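Local atomic coordinates of triggering receptor expressed on myeloid cells 1 (Mus musculus, PDB entry 1U9K), a protein that amplifies inflammatory responses as a myeloid cell-surface receptor that multimerizes on ligand binding and signals through the adapter TYROBP/DAP12. Residues Cys93-Pro98 and Val103-Pro108; Cys21-Met26 and Ser31-Gln36; Val78-Leu83 and Gly89-Val94. One frame throughout, in Å; residues are numbered along the deposited sequence.

Contact 1 (Cys93-Pro98 and Val103-Pro108); sequences CVIYHP and VVLFHP. With ZN (zinc ion), chain D.
V103 opens the return strand of this hairpin and pairs with I95. Its N donates to I95 O at 3.0 Å. Its own O accepts from I95 N at 2.8 Å. The two residues thus form an antiparallel hydrogen-bonded pair. Their side chains run side by side, CB of I95 to CB of V103 at 3.8 Å. CG2 of V103 meets the H97 ring obliquely, 3.7 Å from CE1. ND1 of that ring binds zinc at 2.3 Å, while NE2 is bonded to D101 O in the hairpin turn.

V104 faces V94 as a non-hydrogen-bonded pair. CG1 of V94 and CG2 of V104 only brush each other at 4.5 Å.

L105 N donates to C93 O at 2.9 Å. CG of L105 lies anti to its carbonyl carbon (chi1 -57°), and both methyls reach I95. CD2 comes to 3.9 Å from I95 CG1, the two side chains crossing at about a right angle. L105 also touches F23.

The contact joins the last two strands of the V-type domain, below its CDR3-like turn. C93, I95 and L105 are buried and apolar. The backbone bonds fix the register of the hairpin. Zinc and D101 O hold the H97 ring at the start of the turn and probably limit its rotation.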
loop_
_atom_site.group_PDB
_atom_site.type_symbol
_atom_site.label_atom_id
_atom_site.label_comp_id
_atom_site.label_asym_id
_atom_site.label_seq_id
_atom_site.Cartn_x
_atom_site.Cartn_y
_atom_site.Cartn_z
ATOM N N CYS A 93 -3.894 -0.281 0.613
ATOM C CA CYS A 93 -3.511 0.625 -0.478
ATOM C C CYS A 93 -4.692 1.558 -0.763
ATOM O O CYS A 93 -5.861 1.126 -0.766
ATOM C CB CYS A 93 -3.344 -0.122 -1.811
ATOM S SG CYS A 93 -2.126 -1.415 -1.903
ATOM N N VAL A 94 -4.383 2.820 -1.033
ATOM C CA VAL A 94 -5.396 3.818 -1.268
ATOM C C VAL A 94 -5.015 4.794 -2.355
ATOM O O VAL A 94 -3.824 5.001 -2.677
ATOM C CB VAL A 94 -5.670 4.637 -0.027
ATOM C CG1 VAL A 94 -6.175 3.762 1.124
ATOM C CG2 VAL A 94 -4.434 5.507 0.352
ATOM N N ILE A 95 -6.046 5.370 -2.952
ATOM C CA ILE A 95 -5.899 6.675 -3.626
ATOM C C ILE A 95 -5.815 7.701 -2.501
ATOM O O ILE A 95 -6.720 7.791 -1.659
ATOM C CB ILE A 95 -7.038 6.980 -4.554
ATOM C CG1 ILE A 95 -7.259 5.856 -5.576
ATOM C CG2 ILE A 95 -6.808 8.389 -5.250
ATOM C CD1 ILE A 95 -6.038 5.533 -6.433
ATOM N N TYR A 96 -4.729 8.469 -2.523
ATOM C CA TYR A 96 -4.365 9.440 -1.542
ATOM C C TYR A 96 -4.536 10.868 -2.040
ATOM O O TYR A 96 -3.877 11.315 -3.003
ATOM C CB TYR A 96 -2.949 9.185 -1.125
ATOM C CG TYR A 96 -2.463 9.956 0.094
ATOM C CD1 TYR A 96 -2.890 9.637 1.379
ATOM C CD2 TYR A 96 -1.519 10.969 -0.061
ATOM C CE1 TYR A 96 -2.428 10.342 2.484
ATOM C CE2 TYR A 96 -1.047 11.687 1.028
ATOM C CZ TYR A 96 -1.489 11.350 2.299
ATOM O OH TYR A 96 -1.018 12.070 3.351
ATOM N N HIS A 97 -5.463 11.570 -1.403
ATOM C CA HIS A 97 -5.825 12.933 -1.801
ATOM C C HIS A 97 -6.369 13.733 -0.624
ATOM O O HIS A 97 -7.519 14.154 -0.640
ATOM C CB HIS A 97 -6.847 12.904 -2.939
ATOM C CG HIS A 97 -8.038 11.947 -2.685
ATOM N ND1 HIS A 97 -8.955 11.625 -3.662
ATOM C CD2 HIS A 97 -8.419 11.276 -1.574
ATOM C CE1 HIS A 97 -9.852 10.795 -3.162
ATOM N NE2 HIS A 97 -9.549 10.567 -1.898
ATOM N N PRO A 98 -5.547 13.982 0.390
ATOM C CA PRO A 98 -6.035 14.697 1.563
ATOM C C PRO A 98 -6.320 16.177 1.216
ATOM O O PRO A 98 -5.663 16.721 0.325
ATOM C CB PRO A 98 -4.899 14.566 2.584
ATOM C CG PRO A 98 -3.685 14.359 1.781
ATOM C CD PRO A 98 -4.120 13.641 0.485
ATOM N N VAL A 103 -9.510 6.696 -1.114
ATOM C CA VAL A 103 -10.314 5.679 -1.783
ATOM C C VAL A 103 -9.554 4.393 -1.611
ATOM O O VAL A 103 -8.420 4.287 -2.045
ATOM C CB VAL A 103 -10.520 5.938 -3.298
ATOM C CG1 VAL A 103 -11.364 4.815 -3.935
ATOM C CG2 VAL A 103 -11.153 7.321 -3.567
ATOM N N VAL A 104 -10.180 3.401 -1.000
ATOM C CA VAL A 104 -9.520 2.127 -0.751
ATOM C C VAL A 104 -9.468 1.304 -2.035
ATOM O O VAL A 104 -10.489 1.081 -2.658
ATOM C CB VAL A 104 -10.254 1.364 0.368
ATOM C CG1 VAL A 104 -9.600 0.080 0.674
ATOM C CG2 VAL A 104 -10.373 2.274 1.641
ATOM N N LEU A 105 -8.270 0.893 -2.439
ATOM C CA LEU A 105 -8.054 -0.042 -3.523
ATOM C C LEU A 105 -8.072 -1.491 -2.987
ATOM O O LEU A 105 -7.806 -1.749 -1.806
ATOM C CB LEU A 105 -6.718 0.250 -4.188
ATOM C CG LEU A 105 -6.571 1.677 -4.729
ATOM C CD1 LEU A 105 -5.151 1.854 -5.172
ATOM C CD2 LEU A 105 -7.547 1.930 -5.858
ATOM N N PHE A 106 -8.360 -2.452 -3.842
ATOM C CA PHE A 106 -8.143 -3.845 -3.486
ATOM C C PHE A 106 -9.018 -4.116 -2.263
ATOM O O PHE A 106 -10.176 -3.759 -2.257
ATOM C CB PHE A 106 -6.651 -4.124 -3.301
ATOM C CG PHE A 106 -6.299 -5.583 -3.337
ATOM C CD1 PHE A 106 -6.771 -6.397 -4.350
ATOM C CD2 PHE A 106 -5.488 -6.138 -2.349
ATOM C CE1 PHE A 106 -6.448 -7.740 -4.384
ATOM C CE2 PHE A 106 -5.164 -7.481 -2.382
ATOM C CZ PHE A 106 -5.644 -8.281 -3.400
ATOM N N HIS A 107 -8.437 -4.730 -1.219
ATOM C CA HIS A 107 -9.138 -4.907 0.042
ATOM C C HIS A 107 -8.088 -4.769 1.167
ATOM O O HIS A 107 -6.877 -4.849 0.903
ATOM C CB HIS A 107 -9.986 -6.171 0.055
ATOM C CG HIS A 107 -9.290 -7.398 -0.432
ATOM N ND1 HIS A 107 -9.076 -7.659 -1.764
ATOM C CD2 HIS A 107 -8.794 -8.458 0.236
ATOM C CE1 HIS A 107 -8.428 -8.802 -1.893
ATOM N NE2 HIS A 107 -8.254 -9.315 -0.694
ATOM N N PRO A 108 -8.517 -4.452 2.380
ATOM C CA PRO A 108 -7.567 -4.374 3.474
ATOM C C PRO A 108 -6.834 -5.707 3.606
ATOM O O PRO A 108 -7.362 -6.775 3.289
ATOM C CB PRO A 108 -8.456 -4.056 4.686
ATOM C CG PRO A 108 -9.657 -3.406 4.122
ATOM C CD PRO A 108 -9.861 -4.048 2.801
HETATM ZN ZN ZN D . -8.669 12.109 -5.875
#

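Contact 2 (Cys21-Met26 and Ser31-Gln36); sequences CPFNIM and SQKAWQ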
loop_
_atom_site.group_PDB
_atom_site.type_symbol
_atom_site.label_atom_id
_atom_site.label_comp_id
_atom_site.label_asym_id
_atom_site.label_seq_id
_atom_site.Cartn_x
_atom_site.Cartn_y
_atom_site.Cartn_z
ATOM N N CYS A 21 -2.161 -4.345 -5.784
ATOM C CA CYS A 21 -3.380 -3.556 -5.705
ATOM C C CYS A 21 -3.770 -2.969 -7.039
ATOM O O CYS A 21 -3.175 -1.983 -7.455
ATOM C CB CYS A 21 -3.201 -2.412 -4.718
ATOM S SG CYS A 21 -2.844 -3.011 -3.049
ATOM N N PRO A 22 -4.754 -3.516 -7.713
ATOM C CA PRO A 22 -5.213 -2.886 -8.947
ATOM C C PRO A 22 -5.826 -1.519 -8.675
ATOM O O PRO A 22 -6.414 -1.310 -7.618
ATOM C CB PRO A 22 -6.305 -3.842 -9.456
ATOM C CG PRO A 22 -6.137 -5.062 -8.801
ATOM C CD PRO A 22 -5.526 -4.729 -7.432
ATOM N N PHE A 23 -5.698 -0.604 -9.630
ATOM C CA PHE A 23 -6.448 0.646 -9.586
ATOM C C PHE A 23 -7.079 0.936 -10.936
ATOM O O PHE A 23 -6.562 0.564 -11.975
ATOM C CB PHE A 23 -5.638 1.831 -9.079
ATOM C CG PHE A 23 -4.475 2.231 -9.956
ATOM C CD1 PHE A 23 -4.653 3.165 -10.937
ATOM C CD2 PHE A 23 -3.216 1.708 -9.746
ATOM C CE1 PHE A 23 -3.596 3.543 -11.746
ATOM C CE2 PHE A 23 -2.165 2.069 -10.537
ATOM C CZ PHE A 23 -2.365 3.000 -11.553
ATOM N N ASN A 24 -8.204 1.629 -10.905
ATOM C CA ASN A 24 -8.895 2.016 -12.128
ATOM C C ASN A 24 -8.160 3.173 -12.806
ATOM O O ASN A 24 -8.187 4.302 -12.294
ATOM C CB ASN A 24 -10.324 2.395 -11.749
ATOM C CG ASN A 24 -11.126 2.829 -12.912
ATOM O OD1 ASN A 24 -10.594 3.389 -13.858
ATOM N ND2 ASN A 24 -12.414 2.566 -12.875
ATOM N N ILE A 25 -7.537 2.913 -13.967
ATOM C CA ILE A 25 -6.726 3.906 -14.679
ATOM C C ILE A 25 -7.562 5.025 -15.220
ATOM O O ILE A 25 -7.059 6.129 -15.359
ATOM C CB ILE A 25 -5.891 3.249 -15.865
ATOM C CG1 ILE A 25 -4.606 2.662 -15.340
ATOM C CG2 ILE A 25 -5.528 4.259 -17.014
ATOM C CD1 ILE A 25 -3.414 3.589 -15.471
ATOM N N MET A 26 -8.809 4.755 -15.583
ATOM C CA MET A 26 -9.655 5.820 -16.103
ATOM C C MET A 26 -9.886 6.901 -15.062
ATOM O O MET A 26 -10.026 8.056 -15.436
ATOM C CB MET A 26 -10.991 5.255 -16.588
ATOM C CG MET A 26 -10.862 4.225 -17.697
ATOM S SD MET A 26 -12.449 3.798 -18.436
ATOM C CE MET A 26 -12.836 5.314 -19.308
ATOM N N SER A 31 -3.671 10.437 -10.060
ATOM C CA SER A 31 -3.848 10.556 -8.627
ATOM C C SER A 31 -2.649 9.942 -7.932
ATOM O O SER A 31 -2.013 8.975 -8.418
ATOM C CB SER A 31 -5.137 9.842 -8.146
ATOM O OG SER A 31 -6.276 10.409 -8.731
ATOM N N GLN A 32 -2.368 10.483 -6.763
ATOM C CA GLN A 32 -1.420 9.893 -5.863
ATOM C C GLN A 32 -1.993 8.597 -5.223
ATOM O O GLN A 32 -3.220 8.467 -4.959
ATOM C CB GLN A 32 -1.054 10.918 -4.774
ATOM C CG GLN A 32 0.175 10.574 -4.010
ATOM C CD GLN A 32 0.674 11.757 -3.180
ATOM O OE1 GLN A 32 -0.129 12.531 -2.667
ATOM N NE2 GLN A 32 1.986 11.900 -3.063
ATOM N N LYS A 33 -1.087 7.670 -4.956
ATOM C CA LYS A 33 -1.408 6.438 -4.256
ATOM C C LYS A 33 -0.536 6.271 -3.036
ATOM O O LYS A 33 0.538 6.849 -2.926
ATOM C CB LYS A 33 -1.324 5.216 -5.166
ATOM C CG LYS A 33 -2.304 5.288 -6.359
ATOM C CD LYS A 33 -1.616 5.666 -7.614
ATOM C CE LYS A 33 -2.575 5.791 -8.810
ATOM N NZ LYS A 33 -1.971 6.562 -9.866
ATOM N N ALA A 34 -1.033 5.488 -2.081
ATOM C CA ALA A 34 -0.353 5.321 -0.836
ATOM C C ALA A 34 -0.616 3.959 -0.237
ATOM O O ALA A 34 -1.651 3.315 -0.477
ATOM C CB ALA A 34 -0.737 6.365 0.123
ATOM N N TRP A 35 0.331 3.553 0.593
ATOM C CA TRP A 35 0.191 2.412 1.495
ATOM C C TRP A 35 0.038 2.935 2.914
ATOM O O TRP A 35 0.808 3.772 3.324
ATOM C CB TRP A 35 1.448 1.580 1.415
ATOM C CG TRP A 35 1.511 0.285 2.251
ATOM C CD1 TRP A 35 2.479 -0.015 3.148
ATOM C CD2 TRP A 35 0.690 -0.888 2.135
ATOM N NE1 TRP A 35 2.304 -1.279 3.632
ATOM C CE2 TRP A 35 1.224 -1.852 3.004
ATOM C CE3 TRP A 35 -0.422 -1.245 1.342
ATOM C CZ2 TRP A 35 0.683 -3.102 3.144
ATOM C CZ3 TRP A 35 -0.968 -2.496 1.480
ATOM C CH2 TRP A 35 -0.421 -3.414 2.380
ATOM N N GLN A 36 -0.965 2.439 3.631
ATOM C CA GLN A 36 -1.315 2.895 4.965
ATOM C C GLN A 36 -1.399 1.735 5.938
ATOM O O GLN A 36 -1.739 0.623 5.564
ATOM C CB GLN A 36 -2.665 3.610 4.996
ATOM C CG GLN A 36 -2.688 4.886 4.080
ATOM C CD GLN A 36 -3.951 5.707 4.305
ATOM O OE1 GLN A 36 -5.036 5.141 4.305
ATOM N NE2 GLN A 36 -3.813 7.008 4.530
#
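The CDR1-like connection of this V-type domain passes from one sheet to the other, and F23 and K33 meet across it. F23 follows strand 17-22; K33 lies on strand 32-37. Their side chains cross at about a right angle. CE of K33 sits over the middle of one face of the F23 ring, 3.8 Å from the centroid and 9° off the normal. This is a CH-pi contact. NZ lies further off centre, 4.3 Å from the centroid and 28° off the normal, and adds a cation-pi contact. The K33 chain bends at chi2 (102°) and then runs extended, which carries its end across the ring.

The ammonium has stronger partners too. NZ donates to S31 O at 2.8 Å and to Y28 O. Two backbone carbonyls of the connection therefore grip a buried amine, and the ring face probably helps to offset its charge.

As in other immunoglobulin sandwiches, the chain here leaves the strand that carries C21 and crosses over to the strand that carries the core tryptophan, W35. A short helix, 25-28, lies on the way. N24 is its N-cap: OD1 accepts from K27 N and, weakly, from M26 N at 2.8 Å.

Replacing F23 by an alanine is likely to open a gap beside K33 CE and leave the amine without its aromatic face. The F23 ring also meets that of H69, nearly parallel to it.

Contact 3 (Val78-Leu83 and Gly89-Val94); sequences VQMTDL and GLYRCV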
loop_
_atom_site.group_PDB
_atom_site.type_symbol
_atom_site.label_atom_id
_atom_site.label_comp_id
_atom_site.label_asym_id
_atom_site.label_seq_id
_atom_site.Cartn_x
_atom_site.Cartn_y
_atom_site.Cartn_z
ATOM N N VAL A 78 3.036 -3.234 -3.568
ATOM C CA VAL A 78 3.709 -2.849 -2.349
ATOM C C VAL A 78 4.568 -3.998 -1.860
ATOM O O VAL A 78 4.164 -5.145 -1.956
ATOM C CB VAL A 78 2.667 -2.491 -1.284
ATOM C CG1 VAL A 78 3.377 -2.126 0.012
ATOM C CG2 VAL A 78 1.744 -1.367 -1.811
ATOM N N GLN A 79 5.791 -3.712 -1.408
ATOM C CA GLN A 79 6.615 -4.731 -0.783
ATOM C C GLN A 79 7.078 -4.173 0.534
ATOM O O GLN A 79 7.471 -2.993 0.592
ATOM C CB GLN A 79 7.808 -5.080 -1.626
ATOM C CG GLN A 79 7.489 -5.914 -2.833
ATOM C CD GLN A 79 8.716 -6.098 -3.691
ATOM O OE1 GLN A 79 8.829 -5.496 -4.763
ATOM N NE2 GLN A 79 9.671 -6.870 -3.191
ATOM N N MET A 80 7.040 -4.992 1.583
ATOM C CA MET A 80 7.648 -4.680 2.891
ATOM C C MET A 80 8.636 -5.776 3.138
ATOM O O MET A 80 8.257 -6.924 3.144
ATOM C CB MET A 80 6.605 -4.719 4.018
ATOM C CG MET A 80 5.552 -3.678 3.877
ATOM S SD MET A 80 4.224 -3.824 5.102
ATOM C CE MET A 80 5.046 -3.746 6.595
ATOM N N THR A 81 9.900 -5.436 3.317
ATOM C CA THR A 81 10.950 -6.397 3.430
ATOM C C THR A 81 11.283 -6.600 4.887
ATOM O O THR A 81 10.949 -5.790 5.734
ATOM C CB THR A 81 12.185 -5.946 2.702
ATOM O OG1 THR A 81 12.506 -4.587 3.093
ATOM C CG2 THR A 81 11.918 -5.887 1.191
ATOM N N ASP A 82 11.900 -7.734 5.154
ATOM C CA ASP A 82 12.428 -8.064 6.470
ATOM C C ASP A 82 11.332 -7.873 7.511
ATOM O O ASP A 82 11.480 -7.128 8.462
ATOM C CB ASP A 82 13.639 -7.202 6.813
ATOM C CG ASP A 82 14.453 -7.796 7.955
ATOM O OD1 ASP A 82 14.348 -9.049 8.187
ATOM O OD2 ASP A 82 15.189 -7.095 8.702
ATOM N N LEU A 83 10.200 -8.533 7.301
ATOM C CA LEU A 83 9.073 -8.400 8.212
ATOM C C LEU A 83 9.420 -8.773 9.633
ATOM O O LEU A 83 10.146 -9.715 9.888
ATOM C CB LEU A 83 7.910 -9.294 7.766
ATOM C CG LEU A 83 7.209 -8.872 6.491
ATOM C CD1 LEU A 83 6.317 -10.012 5.988
ATOM C CD2 LEU A 83 6.467 -7.614 6.708
ATOM N N GLY A 89 -0.535 -6.271 11.626
ATOM C CA GLY A 89 -1.565 -5.247 11.669
ATOM C C GLY A 89 -2.399 -5.187 10.431
ATOM O O GLY A 89 -2.233 -6.042 9.551
ATOM N N LEU A 90 -3.284 -4.190 10.350
ATOM C CA LEU A 90 -4.175 -4.024 9.208
ATOM C C LEU A 90 -3.574 -2.888 8.348
ATOM O O LEU A 90 -3.175 -1.836 8.877
ATOM C CB LEU A 90 -5.581 -3.693 9.695
ATOM C CG LEU A 90 -6.629 -3.635 8.611
ATOM C CD1 LEU A 90 -6.800 -4.968 8.008
ATOM C CD2 LEU A 90 -7.972 -3.104 9.231
ATOM N N TYR A 91 -3.523 -3.096 7.034
ATOM C CA TYR A 91 -2.945 -2.162 6.083
ATOM C C TYR A 91 -3.860 -2.044 4.888
ATOM O O TYR A 91 -4.697 -2.882 4.673
ATOM C CB TYR A 91 -1.614 -2.675 5.549
ATOM C CG TYR A 91 -0.519 -2.801 6.541
ATOM C CD1 TYR A 91 -0.327 -3.988 7.257
ATOM C CD2 TYR A 91 0.401 -1.756 6.743
ATOM C CE1 TYR A 91 0.703 -4.114 8.174
ATOM C CE2 TYR A 91 1.434 -1.880 7.692
ATOM C CZ TYR A 91 1.563 -3.029 8.396
ATOM O OH TYR A 91 2.570 -3.198 9.322
ATOM N N ARG A 92 -3.702 -0.990 4.112
ATOM C CA ARG A 92 -4.397 -0.905 2.858
ATOM C C ARG A 92 -3.631 -0.059 1.890
ATOM O O ARG A 92 -2.850 0.800 2.282
ATOM C CB ARG A 92 -5.778 -0.294 3.048
ATOM C CG ARG A 92 -5.746 1.016 3.734
ATOM C CD ARG A 92 -7.082 1.625 3.979
ATOM N NE ARG A 92 -6.954 3.030 4.371
ATOM C CZ ARG A 92 -7.952 3.728 4.918
ATOM N NH1 ARG A 92 -9.103 3.186 5.105
ATOM N NH2 ARG A 92 -7.803 4.987 5.256
ATOM N N CYS A 93 -3.894 -0.281 0.613
ATOM C CA CYS A 93 -3.511 0.625 -0.478
ATOM C C CYS A 93 -4.692 1.558 -0.763
ATOM O O CYS A 93 -5.861 1.126 -0.766
ATOM C CB CYS A 93 -3.344 -0.122 -1.811
ATOM S SG CYS A 93 -2.126 -1.415 -1.903
ATOM N N VAL A 94 -4.383 2.820 -1.033
ATOM C CA VAL A 94 -5.396 3.818 -1.268
ATOM C C VAL A 94 -5.015 4.794 -2.355
ATOM O O VAL A 94 -3.824 5.001 -2.677
ATOM C CB VAL A 94 -5.670 4.637 -0.027
ATOM C CG1 VAL A 94 -6.175 3.762 1.124
ATOM C CG2 VAL A 94 -4.434 5.507 0.352
#
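M80 and Y91 approach each other from opposite directions, one from each sheet of the sandwich. SD of M80 lies over one face of the Y91 ring, offset toward the rim. It is 4.5 Å from the centroid and 19° off the normal, a Met-aromatic contact. The methyl goes further out along the ring. CE is 3.7 Å from Y91 OH and 4.0 Å from CZ. The M80 chain is extended at chi2 and then bends at chi3 (57°), which turns CE toward the hydroxyl end.

Two residues away on each strand, V78 meets C93. CG2 of V78 stands 3.9 Å from SG, which is the half of the disulfide with C21 that belongs to strand 89-96. The valine carries this methyl anti to its carbonyl carbon, which turns CG2 toward SG. W35 completes this tight part: its ring lies parallel to that of Y91, and it touches both V78 and M80.

The far end of the contact is much looser. After M80 the chain turns away from strand 89-96. D82 is exposed, and its O is held by K64 NZ and Q84 NE2. L83 is buried, but its CD2 stays 6.4 Å from Y91 OH, its nearest approach to residues 89-94. On that strand, R92 points the other way, where NE bonds to Q36 OE1. The backbones exchange no hydrogen bonds, and even the nearest CA atoms, of V78 and C93, are 8.2 Å apart.

Y91 OH donates to D87 O. This bond, from the hydroxyl to the backbone O four residues earlier, marks the tyrosine corner of immunoglobulin domains, set here beside the core disulfide and tryptophan.

How the contacts relate
Contact 3 bridges the two sheets, and contact 2 joins the loop after strand 17-22 to strand 32-37; both are buried and rest on side chains alone. Contact 1 lies within one sheet, is held by backbone bonds, and is only partly buried, with V104 exposed. Contacts 1 and 3 share C93 and V94 of strand 89-96. The C21-C93 disulfide ties contact 2 to both. Strand 32-37 runs beside strand 89-96, where V94 N probably bonds to A34 O. Sulfur, aliphatic and aromatic groups meet in contact 3, near the chain centre. A lysine laid across a ring, CE over the face and its amine off-centre, marks contact 2. Zinc sits at the turn end of contact 1.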